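PDB 6WI4: caspase-3 from Porites astreoides, which probably cleaves protein substrates after aspartate as a cysteine protease of the caspase family, acting in the apoptosis of a reef-building coral. Local coordinates for residues S9-A14 with L50-R55; D21-S26 with Y97-T102; F147-S152 with V219-K224; T199-T204 with S211-S216. All blocks are in the same frame, centred on the assembly; numbering follows the deposited sequence.

Contact 1: S9-A14 with L50-R55; sequences STRGIA and LKFDVR
Four straight backbone bonds tie 9-14 to 50-55: Arg11 N gives to Lys51 O (2.8 Å), Asp53 N to Gly12 O, Ala14 N to Asp53 O, and Arg55 N to Ala14 O. The last three belong to a parallel strand pair, Ile13 beside Asp53 and Ala14 beside Val54. Arg55 grips Asp53 side-on, NE to OD1 and NH2 to OD2 (2.9 Å), both oxygens met from above the carboxylate plane. That salt bridge holds the guanidinium flat against Ile13, whose CG2 sits 4.0 Å above the plane, over its centre.

At the other end a water joins Arg11 NE to Leu50 O, while Arg11 NH2 bonds Lys8 O. The Lys51 chain, bent at chi3 and chi4 (68° and 62°), lays CD over one face of the Arg11 guanidinium. Arg11 CB makes a CH-pi contact over the Phe52 ring, 3.9 Å from its centroid, and Ala14 CB meets Phe52 CB at 3.7 Å.

Just past helix 36-49, Lys51 takes a positive phi in a Schellman motif, and the pair closes the right-handed beta-alpha-beta crossover of strand 13-18, that helix and edge strand 53-58. Phe47 covers Ala14 and Val54; Met72 of helix 62-73 packs on Ile13 and Arg55.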
loop_
_atom_site.group_PDB
_atom_site.type_symbol
_atom_site.label_atom_id
_atom_site.label_comp_id
_atom_site.label_asym_id
_atom_site.label_seq_id
_atom_site.Cartn_x
_atom_site.Cartn_y
_atom_site.Cartn_z
ATOM N N SER A 9 -18.804 -2.115 12.837
ATOM C CA SER A 9 -18.293 -3.450 13.146
ATOM C C SER A 9 -17.393 -3.969 12.033
ATOM O O SER A 9 -16.366 -4.610 12.297
ATOM C CB SER A 9 -19.456 -4.418 13.368
ATOM O OG SER A 9 -20.371 -3.908 14.319
ATOM N N THR A 10 -17.792 -3.744 10.791
ATOM C CA THR A 10 -16.929 -3.890 9.626
ATOM C C THR A 10 -16.603 -2.482 9.144
ATOM O O THR A 10 -17.494 -1.755 8.696
ATOM C CB THR A 10 -17.614 -4.706 8.538
ATOM O OG1 THR A 10 -17.845 -6.035 9.020
ATOM C CG2 THR A 10 -16.744 -4.759 7.292
ATOM N N ARG A 11 -15.323 -2.093 9.243
ATOM C CA ARG A 11 -14.943 -0.710 8.955
ATOM C C ARG A 11 -15.053 -0.378 7.476
ATOM O O ARG A 11 -15.285 0.780 7.113
ATOM C CB ARG A 11 -13.511 -0.452 9.416
ATOM C CG ARG A 11 -13.265 -0.633 10.892
ATOM C CD ARG A 11 -13.775 0.561 11.707
ATOM N NE ARG A 11 -13.061 0.611 12.976
ATOM C CZ ARG A 11 -13.552 0.204 14.142
ATOM N NH1 ARG A 11 -12.804 0.274 15.234
ATOM N NH2 ARG A 11 -14.796 -0.251 14.224
ATOM N N GLY A 12 -14.881 -1.367 6.617
ATOM C CA GLY A 12 -14.840 -1.130 5.193
ATOM C C GLY A 12 -14.191 -2.311 4.510
ATOM O O GLY A 12 -13.873 -3.318 5.141
ATOM N N ILE A 13 -14.010 -2.165 3.214
ATOM C CA ILE A 13 -13.357 -3.184 2.401
ATOM C C ILE A 13 -11.877 -2.861 2.322
ATOM O O ILE A 13 -11.487 -1.687 2.224
ATOM C CB ILE A 13 -13.988 -3.255 1.002
ATOM C CG1 ILE A 13 -15.475 -3.615 1.112
ATOM C CG2 ILE A 13 -13.254 -4.267 0.113
ATOM C CD1 ILE A 13 -16.249 -3.329 -0.145
ATOM N N ALA A 14 -11.045 -3.902 2.365
ATOM C CA ALA A 14 -9.604 -3.766 2.172
ATOM C C ALA A 14 -9.188 -4.706 1.054
ATOM O O ALA A 14 -9.294 -5.926 1.198
ATOM C CB ALA A 14 -8.833 -4.083 3.456
ATOM N N LEU A 50 -7.717 -5.030 11.881
ATOM C CA LEU A 50 -8.227 -3.668 11.925
ATOM C C LEU A 50 -9.719 -3.591 11.605
ATOM O O LEU A 50 -10.265 -2.486 11.503
ATOM C CB LEU A 50 -7.433 -2.785 10.953
ATOM C CG LEU A 50 -5.931 -2.693 11.196
ATOM C CD1 LEU A 50 -5.281 -1.875 10.082
ATOM C CD2 LEU A 50 -5.651 -2.068 12.547
ATOM N N LYS A 51 -10.365 -4.748 11.403
ATOM C CA LYS A 51 -11.811 -4.911 11.266
ATOM C C LYS A 51 -12.292 -4.553 9.863
ATOM O O LYS A 51 -13.416 -4.088 9.689
ATOM C CB LYS A 51 -12.561 -4.106 12.344
ATOM C CG LYS A 51 -12.194 -4.533 13.773
ATOM C CD LYS A 51 -12.903 -3.699 14.832
ATOM C CE LYS A 51 -14.399 -3.965 14.844
ATOM N NZ LYS A 51 -14.732 -5.379 15.169
ATOM N N PHE A 52 -11.477 -4.842 8.852
ATOM C CA PHE A 52 -11.881 -4.687 7.465
ATOM C C PHE A 52 -12.270 -6.035 6.858
ATOM O O PHE A 52 -11.839 -7.101 7.309
ATOM C CB PHE A 52 -10.758 -4.036 6.645
ATOM C CG PHE A 52 -10.611 -2.553 6.897
ATOM C CD1 PHE A 52 -10.051 -2.099 8.080
ATOM C CD2 PHE A 52 -11.042 -1.616 5.959
ATOM C CE1 PHE A 52 -9.919 -0.729 8.333
ATOM C CE2 PHE A 52 -10.919 -0.248 6.210
ATOM C CZ PHE A 52 -10.364 0.190 7.398
ATOM N N ASP A 53 -13.101 -5.952 5.824
ATOM C CA ASP A 53 -13.506 -7.084 4.988
ATOM C C ASP A 53 -12.470 -7.211 3.878
ATOM O O ASP A 53 -12.438 -6.390 2.958
ATOM C CB ASP A 53 -14.916 -6.815 4.460
ATOM C CG ASP A 53 -15.406 -7.833 3.431
ATOM O OD1 ASP A 53 -14.698 -8.800 3.085
ATOM O OD2 ASP A 53 -16.554 -7.650 2.972
ATOM N N VAL A 54 -11.598 -8.213 3.980
ATOM C CA VAL A 54 -10.399 -8.302 3.149
ATOM C C VAL A 54 -10.697 -9.092 1.884
ATOM O O VAL A 54 -11.249 -10.198 1.946
ATOM C CB VAL A 54 -9.247 -8.944 3.933
ATOM C CG1 VAL A 54 -8.032 -9.125 3.047
ATOM C CG2 VAL A 54 -8.922 -8.087 5.140
ATOM N N ARG A 55 -10.329 -8.524 0.736
ATOM C CA ARG A 55 -10.504 -9.168 -0.561
ATOM C C ARG A 55 -9.133 -9.312 -1.206
ATOM O O ARG A 55 -8.419 -8.316 -1.376
ATOM C CB ARG A 55 -11.453 -8.354 -1.445
ATOM C CG ARG A 55 -12.664 -7.799 -0.711
ATOM C CD ARG A 55 -13.833 -8.759 -0.668
ATOM N NE ARG A 55 -14.997 -8.178 0.014
ATOM C CZ ARG A 55 -15.870 -7.339 -0.547
ATOM N NH1 ARG A 55 -15.739 -6.973 -1.815
ATOM N NH2 ARG A 55 -16.893 -6.867 0.158
HETATM O O HOH W 1 -10.319 0.171 12.400
#

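Contact 2: D21-S26 with Y97-T102; sequences DFLRSS and YGTDGT
The Phe22 ring turns one edge to the hairpin, with Gly98 O close to its plane, 3.6 Å from CD2. The Tyr97 side chain runs across that of Phe22 at about a right angle and touches it through its CB, 3.8 Å from Phe22 CE2, while Thr99 CA comes in obliquely. The Tyr97 ring is met at its edge by Ser26 O, 3.4 Å from CE2, and one of its faces carries the methyl CG2 of Thr102 from its own segment. A water finishes this corner, donating to Ser26 O and lying 2.6 Å from Tyr97 OH.

The settled direct hydrogen bond between the segments is Leu23 N to Thr99 O, 2.9 Å and nearly straight at 162°. Ser26 packs its CB against that same carbonyl, 3.2 Å from Thr99 O. Ser26 OG lies between its backbone N and carbonyl carbon (chi1 75°), which turns it back to Leu23 O at 2.7 Å, in the carbonyl plane. Ser26 N reaches Leu23 O too, and this double grip closes the short 3-10 turn 24-26. Ser25 OG lies 3.3 Å from Asp100 O, a long approach. Thr99 CG2 also rests on Asp21 O.

Segment 97-102 is the turn between strands 95-98 and 101-104 of the small antiparallel sheet; 21-26 belongs to the loop running from strand 13-18 to helix 36-49. Asp100 points its carboxylate to Arg62 N at the start of helix 62-73, and His90, just before strand 91-92, meets the Phe22 ring.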
loop_
_atom_site.group_PDB
_atom_site.type_symbol
_atom_site.label_atom_id
_atom_site.label_comp_id
_atom_site.label_asym_id
_atom_site.label_seq_id
_atom_site.Cartn_x
_atom_site.Cartn_y
_atom_site.Cartn_z
ATOM N N ASP A 21 4.044 -13.308 -10.363
ATOM C CA ASP A 21 4.560 -13.819 -11.628
ATOM C C ASP A 21 4.069 -12.946 -12.771
ATOM O O ASP A 21 2.876 -12.640 -12.852
ATOM C CB ASP A 21 4.108 -15.261 -11.861
ATOM C CG ASP A 21 4.448 -16.169 -10.707
ATOM O OD1 ASP A 21 5.643 -16.483 -10.543
ATOM O OD2 ASP A 21 3.527 -16.556 -9.952
ATOM N N PHE A 22 4.978 -12.572 -13.662
ATOM C CA PHE A 22 4.687 -11.605 -14.704
ATOM C C PHE A 22 4.822 -12.254 -16.075
ATOM O O PHE A 22 5.638 -13.157 -16.275
ATOM C CB PHE A 22 5.605 -10.386 -14.551
ATOM C CG PHE A 22 5.330 -9.618 -13.293
ATOM C CD1 PHE A 22 5.816 -10.074 -12.076
ATOM C CD2 PHE A 22 4.527 -8.492 -13.321
ATOM C CE1 PHE A 22 5.519 -9.411 -10.906
ATOM C CE2 PHE A 22 4.234 -7.809 -12.163
ATOM C CZ PHE A 22 4.724 -8.270 -10.952
ATOM N N LEU A 23 3.990 -11.796 -17.007
ATOM C CA LEU A 23 3.955 -12.362 -18.346
ATOM C C LEU A 23 5.055 -11.756 -19.208
ATOM O O LEU A 23 5.586 -10.678 -18.926
ATOM C CB LEU A 23 2.599 -12.124 -19.000
ATOM C CG LEU A 23 1.357 -12.646 -18.273
ATOM C CD1 LEU A 23 0.081 -12.158 -18.954
ATOM C CD2 LEU A 23 1.374 -14.161 -18.184
ATOM N N ARG A 24 5.403 -12.479 -20.274
ATOM C CA ARG A 24 6.408 -11.985 -21.206
ATOM C C ARG A 24 6.044 -10.601 -21.735
ATOM O O ARG A 24 6.923 -9.752 -21.925
ATOM C CB ARG A 24 6.574 -12.984 -22.355
ATOM C CG ARG A 24 7.404 -12.473 -23.517
ATOM C CD ARG A 24 7.605 -13.560 -24.578
ATOM N NE ARG A 24 8.066 -12.997 -25.847
ATOM C CZ ARG A 24 9.316 -12.609 -26.073
ATOM N NH1 ARG A 24 10.228 -12.729 -25.115
ATOM N NH2 ARG A 24 9.662 -12.101 -27.251
ATOM N N SER A 25 4.751 -10.341 -21.952
ATOM C CA SER A 25 4.346 -9.043 -22.481
ATOM C C SER A 25 4.727 -7.887 -21.561
ATOM O O SER A 25 4.853 -6.754 -22.033
ATOM C CB SER A 25 2.841 -9.023 -22.738
ATOM O OG SER A 25 2.124 -9.259 -21.541
ATOM N N SER A 26 4.920 -8.146 -20.265
ATOM C CA SER A 26 5.249 -7.087 -19.314
ATOM C C SER A 26 6.725 -6.725 -19.302
ATOM O O SER A 26 7.088 -5.667 -18.773
ATOM C CB SER A 26 4.820 -7.509 -17.906
ATOM O OG SER A 26 5.724 -8.468 -17.377
ATOM N N TYR A 97 2.791 -2.284 -12.149
ATOM C CA TYR A 97 2.651 -3.336 -13.149
ATOM C C TYR A 97 1.452 -4.222 -12.849
ATOM O O TYR A 97 1.334 -4.772 -11.747
ATOM C CB TYR A 97 3.905 -4.207 -13.214
ATOM C CG TYR A 97 5.013 -3.675 -14.094
ATOM C CD1 TYR A 97 5.862 -2.683 -13.643
ATOM C CD2 TYR A 97 5.227 -4.198 -15.361
ATOM C CE1 TYR A 97 6.889 -2.206 -14.439
ATOM C CE2 TYR A 97 6.245 -3.729 -16.163
ATOM C CZ TYR A 97 7.076 -2.739 -15.695
ATOM O OH TYR A 97 8.098 -2.262 -16.488
ATOM N N GLY A 98 0.574 -4.379 -13.837
ATOM C CA GLY A 98 -0.198 -5.602 -13.932
ATOM C C GLY A 98 0.706 -6.721 -14.422
ATOM O O GLY A 98 1.866 -6.508 -14.772
ATOM N N THR A 99 0.178 -7.943 -14.470
ATOM C CA THR A 99 1.018 -9.025 -14.971
ATOM C C THR A 99 1.416 -8.816 -16.421
ATOM O O THR A 99 2.420 -9.384 -16.862
ATOM C CB THR A 99 0.319 -10.375 -14.837
ATOM O OG1 THR A 99 -0.970 -10.299 -15.446
ATOM C CG2 THR A 99 0.171 -10.752 -13.376
ATOM N N ASP A 100 0.671 -7.995 -17.163
ATOM C CA ASP A 100 0.902 -7.827 -18.588
ATOM C C ASP A 100 1.556 -6.505 -18.969
ATOM O O ASP A 100 1.896 -6.332 -20.145
ATOM C CB ASP A 100 -0.420 -7.966 -19.362
ATOM C CG ASP A 100 -1.449 -6.933 -18.953
ATOM O OD1 ASP A 100 -1.526 -6.611 -17.752
ATOM O OD2 ASP A 100 -2.179 -6.422 -19.830
ATOM N N GLY A 101 1.738 -5.575 -18.040
ATOM C CA GLY A 101 2.314 -4.291 -18.391
ATOM C C GLY A 101 1.986 -3.230 -17.358
ATOM O O GLY A 101 1.424 -3.515 -16.299
ATOM N N THR A 102 2.317 -1.992 -17.710
ATOM C CA THR A 102 2.264 -0.880 -16.773
ATOM C C THR A 102 0.955 -0.111 -16.877
ATOM O O THR A 102 0.319 -0.050 -17.934
ATOM C CB THR A 102 3.426 0.092 -16.997
ATOM O OG1 THR A 102 3.364 0.613 -18.334
ATOM C CG2 THR A 102 4.750 -0.597 -16.792
HETATM O O HOH W 2 9.133 -3.672 -18.424
#

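Contact 3: F147-S152 with V219-K224; sequences FVYAYS and VSMLRK
Tyr149 and Val219 form a hydrogen-bonded antiparallel pair, N to O at 2.8 Å in each direction, and the tight part of the contact lies round the buried Tyr149 and Val148. A third bond, Met221 N to Phe147 O, is more bent at 147°. With CG anti to the carbonyl carbon (chi1 -49°), the Tyr149 ring comes down beside Val219, CD1 standing 4.0 Å from Val219 CB. Met221, bent at chi2, brings SD to the ring edge, in plane and 3.8 Å from CE1, a Met-aromatic contact. A glycine in place of Tyr149 would probably leave Met221 SD and Val219 CB without the ring they pack on and open a gap toward Thr109 of helix 105-110.

This is the antiparallel margin of the caspase core sheet: 147-151 continues the parallel strands, its other side bonded to 123-128, and 217-220 runs back along it as the outermost strand. On the face of Val148 and Ser220, Leu222 CG meets Val148 CB at 3.8 Å, and Ile186 and Leu187 of helix 186-197 cover Leu222 and Ser220.

The outer side is looser. Val219, though it covers Tyr149, is itself exposed, its CG2 resting 3.9 Å from Tyr151 CE2. Beyond Ser220 the strand gives way to an ST turn, Leu222 N donating to Ser220 OG (3.1 Å), and the chain diverges; Arg223 turns to Asp146 in a salt bridge.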
loop_
_atom_site.group_PDB
_atom_site.type_symbol
_atom_site.label_atom_id
_atom_site.label_comp_id
_atom_site.label_asym_id
_atom_site.label_seq_id
_atom_site.Cartn_x
_atom_site.Cartn_y
_atom_site.Cartn_z
ATOM N N PHE A 147 -7.654 11.205 1.172
ATOM C CA PHE A 147 -6.754 10.162 0.697
ATOM C C PHE A 147 -5.449 10.197 1.482
ATOM O O PHE A 147 -4.962 11.263 1.866
ATOM C CB PHE A 147 -6.413 10.342 -0.782
ATOM C CG PHE A 147 -7.522 10.000 -1.738
ATOM C CD1 PHE A 147 -8.465 10.947 -2.092
ATOM C CD2 PHE A 147 -7.586 8.740 -2.309
ATOM C CE1 PHE A 147 -9.461 10.648 -2.985
ATOM C CE2 PHE A 147 -8.579 8.429 -3.204
ATOM C CZ PHE A 147 -9.523 9.379 -3.544
ATOM N N VAL A 148 -4.864 9.020 1.681
ATOM C CA VAL A 148 -3.491 8.917 2.162
ATOM C C VAL A 148 -2.820 7.798 1.380
ATOM O O VAL A 148 -3.406 6.727 1.191
ATOM C CB VAL A 148 -3.412 8.697 3.689
ATOM C CG1 VAL A 148 -4.188 7.457 4.146
ATOM C CG2 VAL A 148 -1.967 8.641 4.131
ATOM N N TYR A 149 -1.624 8.070 0.863
ATOM C CA TYR A 149 -0.917 7.144 -0.015
ATOM C C TYR A 149 0.389 6.787 0.672
ATOM O O TYR A 149 1.275 7.641 0.813
ATOM C CB TYR A 149 -0.671 7.752 -1.397
ATOM C CG TYR A 149 -1.883 8.398 -2.048
ATOM C CD1 TYR A 149 -2.163 9.739 -1.843
ATOM C CD2 TYR A 149 -2.732 7.671 -2.877
ATOM C CE1 TYR A 149 -3.257 10.352 -2.450
ATOM C CE2 TYR A 149 -3.835 8.280 -3.472
ATOM C CZ TYR A 149 -4.083 9.616 -3.263
ATOM O OH TYR A 149 -5.164 10.242 -3.860
ATOM N N ALA A 150 0.493 5.543 1.132
ATOM C CA ALA A 150 1.658 5.075 1.869
ATOM C C ALA A 150 2.551 4.308 0.903
ATOM O O ALA A 150 2.232 3.183 0.510
ATOM C CB ALA A 150 1.232 4.210 3.051
ATOM N N TYR A 151 3.665 4.922 0.518
ATOM C CA TYR A 151 4.586 4.374 -0.471
ATOM C C TYR A 151 5.779 3.707 0.201
ATOM O O TYR A 151 6.338 4.245 1.158
ATOM C CB TYR A 151 5.111 5.495 -1.365
ATOM C CG TYR A 151 4.162 5.986 -2.423
ATOM C CD1 TYR A 151 4.118 5.380 -3.673
ATOM C CD2 TYR A 151 3.356 7.089 -2.194
ATOM C CE1 TYR A 151 3.289 5.857 -4.670
ATOM C CE2 TYR A 151 2.512 7.574 -3.186
ATOM C CZ TYR A 151 2.486 6.947 -4.419
ATOM O OH TYR A 151 1.660 7.412 -5.417
ATOM N N SER A 152 6.216 2.574 -0.356
ATOM C CA SER A 152 7.337 1.843 0.238
ATOM C C SER A 152 8.670 2.584 0.107
ATOM O O SER A 152 9.565 2.364 0.933
ATOM C CB SER A 152 7.455 0.449 -0.385
ATOM O OG SER A 152 7.831 0.485 -1.761
ATOM N N VAL A 219 2.137 10.304 1.340
ATOM C CA VAL A 219 1.495 11.467 0.735
ATOM C C VAL A 219 0.124 11.579 1.381
ATOM O O VAL A 219 -0.724 10.696 1.199
ATOM C CB VAL A 219 1.366 11.331 -0.790
ATOM C CG1 VAL A 219 0.696 12.578 -1.364
ATOM C CG2 VAL A 219 2.738 11.102 -1.455
ATOM N N SER A 220 -0.121 12.651 2.134
ATOM C CA SER A 220 -1.350 12.742 2.915
ATOM C C SER A 220 -2.208 13.906 2.446
ATOM O O SER A 220 -1.751 15.053 2.425
ATOM C CB SER A 220 -1.056 12.901 4.403
ATOM O OG SER A 220 -2.284 13.103 5.090
ATOM N N MET A 221 -3.445 13.599 2.067
ATOM C CA MET A 221 -4.506 14.588 1.934
ATOM C C MET A 221 -5.527 14.443 3.061
ATOM O O MET A 221 -6.674 14.881 2.923
ATOM C CB MET A 221 -5.187 14.464 0.567
ATOM C CG MET A 221 -4.321 14.951 -0.601
ATOM S SD MET A 221 -2.928 13.841 -0.935
ATOM C CE MET A 221 -2.631 14.182 -2.672
ATOM N N LEU A 222 -5.120 13.859 4.186
ATOM C CA LEU A 222 -6.029 13.722 5.320
ATOM C C LEU A 222 -6.322 15.081 5.955
ATOM O O LEU A 222 -5.486 15.989 5.957
ATOM C CB LEU A 222 -5.439 12.774 6.358
ATOM C CG LEU A 222 -5.136 11.349 5.879
ATOM C CD1 LEU A 222 -4.547 10.560 7.038
ATOM C CD2 LEU A 222 -6.381 10.668 5.339
ATOM N N ARG A 223 -7.543 15.214 6.475
ATOM C CA ARG A 223 -8.000 16.417 7.167
ATOM C C ARG A 223 -8.202 16.203 8.657
ATOM O O ARG A 223 -8.493 17.172 9.378
ATOM C CB ARG A 223 -9.326 16.895 6.563
ATOM C CG ARG A 223 -9.279 17.265 5.107
ATOM C CD ARG A 223 -10.703 17.590 4.624
ATOM N NE ARG A 223 -11.577 16.438 4.800
ATOM C CZ ARG A 223 -12.654 16.385 5.580
ATOM N NH1 ARG A 223 -13.339 15.251 5.656
ATOM N NH2 ARG A 223 -13.054 17.439 6.284
ATOM N N LYS A 224 -8.110 14.960 9.124
ATOM C CA LYS A 224 -8.252 14.591 10.521
ATOM C C LYS A 224 -7.208 13.531 10.835
ATOM O O LYS A 224 -6.607 12.948 9.930
ATOM C CB LYS A 224 -9.662 14.053 10.814
ATOM C CG LYS A 224 -10.794 14.968 10.378
ATOM C CD LYS A 224 -12.153 14.320 10.623
ATOM C CE LYS A 224 -13.270 15.192 10.100
ATOM N NZ LYS A 224 -14.593 14.507 10.213
#

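Contact 4: T199-T204 with S211-S216; sequences TYKSRT and SKRQVS
Lys201 and Arg213 lie side by side and point the same way, Lys201 CG 3.6 Å from Arg213 NE and its CE over one face of the guanidinium. The lysine is extended; the arginine is bent at chi2 and chi3 (-63° and -57°), a curl that carries NE back to Tyr200 O at 2.9 Å. The donor is tilted out of the carbonyl plane, and a water donates to the same oxygen while accepting from Gln214 N. Were Arg213 an alanine, Tyr200 O would be without its side-chain donor, and the aliphatic stem of Lys201 is likely to be uncovered.

Ser202, next along, turns its hydroxyl to the backbone of Lys212. Its OG, lying between the backbone N and the carbonyl carbon, takes a straight bond from Lys212 N (2.8 Å, 170°) and also pairs with Ser209 O. Its backbone closes the rest: Ser202 N to Lys212 O, in the carbonyl plane, and Ser211 N to Ser202 O at 2.8 Å. Lys212 leads away to a salt bridge with Asp137.

The chemistry is almost wholly polar, with main-chain N-H groups and the arginine NE giving to main-chain carbonyls and one hydroxyl. It fixes the course of a surface loop at the substrate groove: Arg203 N bonds an acidic side chain of the bound peptide, on which Ser202 and Thr204 also pack, consistent with a role in substrate selection.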
loop_
_atom_site.group_PDB
_atom_site.type_symbol
_atom_site.label_atom_id
_atom_site.label_comp_id
_atom_site.label_asym_id
_atom_site.label_seq_id
_atom_site.Cartn_x
_atom_site.Cartn_y
_atom_site.Cartn_z
ATOM N N THR A 199 16.622 2.004 8.521
ATOM C CA THR A 199 17.764 1.330 9.134
ATOM C C THR A 199 18.248 0.120 8.341
ATOM O O THR A 199 19.361 -0.357 8.596
ATOM C CB THR A 199 17.438 0.902 10.574
ATOM O OG1 THR A 199 16.434 -0.118 10.579
ATOM C CG2 THR A 199 16.956 2.097 11.397
ATOM N N TYR A 200 17.454 -0.375 7.389
ATOM C CA TYR A 200 17.818 -1.566 6.630
ATOM C C TYR A 200 18.994 -1.282 5.695
ATOM O O TYR A 200 19.140 -0.179 5.162
ATOM C CB TYR A 200 16.638 -2.046 5.777
ATOM C CG TYR A 200 15.576 -2.905 6.431
ATOM C CD1 TYR A 200 14.481 -2.333 7.062
ATOM C CD2 TYR A 200 15.627 -4.292 6.332
ATOM C CE1 TYR A 200 13.492 -3.117 7.644
ATOM C CE2 TYR A 200 14.647 -5.087 6.905
ATOM C CZ TYR A 200 13.580 -4.495 7.556
ATOM O OH TYR A 200 12.602 -5.291 8.115
ATOM N N LYS A 201 19.812 -2.310 5.462
ATOM C CA LYS A 201 20.837 -2.289 4.420
ATOM C C LYS A 201 20.697 -3.559 3.599
ATOM O O LYS A 201 20.556 -4.643 4.168
ATOM C CB LYS A 201 22.255 -2.220 5.009
ATOM C CG LYS A 201 22.610 -0.911 5.668
ATOM C CD LYS A 201 24.022 -0.955 6.252
ATOM C CE LYS A 201 24.345 0.337 6.998
ATOM N NZ LYS A 201 25.674 0.244 7.668
ATOM N N SER A 202 20.733 -3.443 2.275
ATOM C CA SER A 202 20.543 -4.643 1.468
ATOM C C SER A 202 21.722 -5.588 1.645
ATOM O O SER A 202 22.863 -5.162 1.855
ATOM C CB SER A 202 20.381 -4.308 -0.012
ATOM O OG SER A 202 21.590 -3.760 -0.518
ATOM N N ARG A 203 21.424 -6.881 1.559
ATOM C CA ARG A 203 22.408 -7.958 1.651
ATOM C C ARG A 203 22.245 -8.798 0.391
ATOM O O ARG A 203 21.358 -9.657 0.322
ATOM C CB ARG A 203 22.183 -8.791 2.906
ATOM C CG ARG A 203 22.641 -8.161 4.184
ATOM C CD ARG A 203 22.375 -9.111 5.360
ATOM N NE ARG A 203 22.610 -10.513 4.990
ATOM C CZ ARG A 203 23.693 -11.215 5.323
ATOM N NH1 ARG A 203 23.810 -12.477 4.931
ATOM N NH2 ARG A 203 24.661 -10.664 6.045
ATOM N N THR A 204 23.069 -8.525 -0.622
ATOM C CA THR A 204 23.010 -9.249 -1.876
ATOM C C THR A 204 24.297 -9.960 -2.229
ATOM O O THR A 204 24.258 -10.883 -3.045
ATOM C CB THR A 204 22.674 -8.311 -3.044
ATOM O OG1 THR A 204 23.767 -7.409 -3.242
ATOM C CG2 THR A 204 21.392 -7.510 -2.764
ATOM N N SER A 211 24.451 -3.390 0.294
ATOM C CA SER A 211 24.485 -2.355 1.327
ATOM C C SER A 211 23.763 -1.083 0.907
ATOM O O SER A 211 24.161 0.019 1.285
ATOM C CB SER A 211 25.923 -2.029 1.755
ATOM O OG SER A 211 26.527 -3.189 2.297
ATOM N N LYS A 212 22.684 -1.220 0.148
ATOM C CA LYS A 212 21.895 -0.076 -0.287
ATOM C C LYS A 212 20.723 0.123 0.664
ATOM O O LYS A 212 20.387 -0.753 1.462
ATOM C CB LYS A 212 21.407 -0.242 -1.730
ATOM C CG LYS A 212 22.544 -0.492 -2.728
ATOM C CD LYS A 212 23.554 0.652 -2.742
ATOM C CE LYS A 212 24.516 0.457 -3.909
ATOM N NZ LYS A 212 25.472 1.585 -4.072
ATOM N N ARG A 213 20.124 1.306 0.593
ATOM C CA ARG A 213 19.253 1.807 1.654
ATOM C C ARG A 213 17.854 2.089 1.113
ATOM O O ARG A 213 17.590 1.983 -0.087
ATOM C CB ARG A 213 19.853 3.070 2.278
ATOM C CG ARG A 213 21.356 2.959 2.563
ATOM C CD ARG A 213 21.663 1.871 3.591
ATOM N NE ARG A 213 20.939 2.107 4.827
ATOM C CZ ARG A 213 21.282 2.998 5.754
ATOM N NH1 ARG A 213 20.516 3.154 6.820
ATOM N NH2 ARG A 213 22.388 3.730 5.624
ATOM N N GLN A 214 16.957 2.475 2.022
ATOM C CA GLN A 214 15.592 2.805 1.632
ATOM C C GLN A 214 14.972 3.755 2.645
ATOM O O GLN A 214 15.305 3.735 3.830
ATOM C CB GLN A 214 14.743 1.537 1.503
ATOM C CG GLN A 214 13.390 1.736 0.845
ATOM C CD GLN A 214 12.757 0.411 0.491
ATOM O OE1 GLN A 214 13.434 -0.493 -0.009
ATOM N NE2 GLN A 214 11.457 0.274 0.758
ATOM N N VAL A 215 14.055 4.588 2.144
ATOM C CA VAL A 215 13.267 5.539 2.918
ATOM C C VAL A 215 11.852 5.419 2.386
ATOM O O VAL A 215 11.664 5.436 1.168
ATOM C CB VAL A 215 13.792 6.978 2.721
ATOM C CG1 VAL A 215 12.853 8.001 3.288
ATOM C CG2 VAL A 215 15.185 7.127 3.325
ATOM N N SER A 216 10.866 5.256 3.270
ATOM C CA SER A 216 9.485 5.208 2.796
ATOM C C SER A 216 8.882 6.605 2.869
ATOM O O SER A 216 9.424 7.509 3.511
ATOM C CB SER A 216 8.647 4.206 3.597
ATOM O OG SER A 216 8.675 4.467 4.992
HETATM O O HOH W 3 17.549 2.037 4.849
HETATM O O HOH W 4 24.843 -5.226 3.658
#

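Overall arrangement
Contacts 1 and 3 belong to the same six-stranded sheet and hold its two margins, a parallel pair at strand 53-58 and an antiparallel one at strand 217-220. Both combine regular backbone bonds with apolar side chains under helices. Contacts 2 and 4 lie farther out, each centred about 19 Å from the chain's centre, and join loops or a hairpin turn. Contacts 1, 2 and 3 are partly buried; contact 4 is a surface contact, chiefly polar, with two bridging waters. Contact 4 touches contact 3 through Ser152 O and Gln214 NE2, a probable hydrogen bond connecting the end of strand 147-151 to the loop that meets the peptide. Contacts 1 and 2 alternate along the chain without touching.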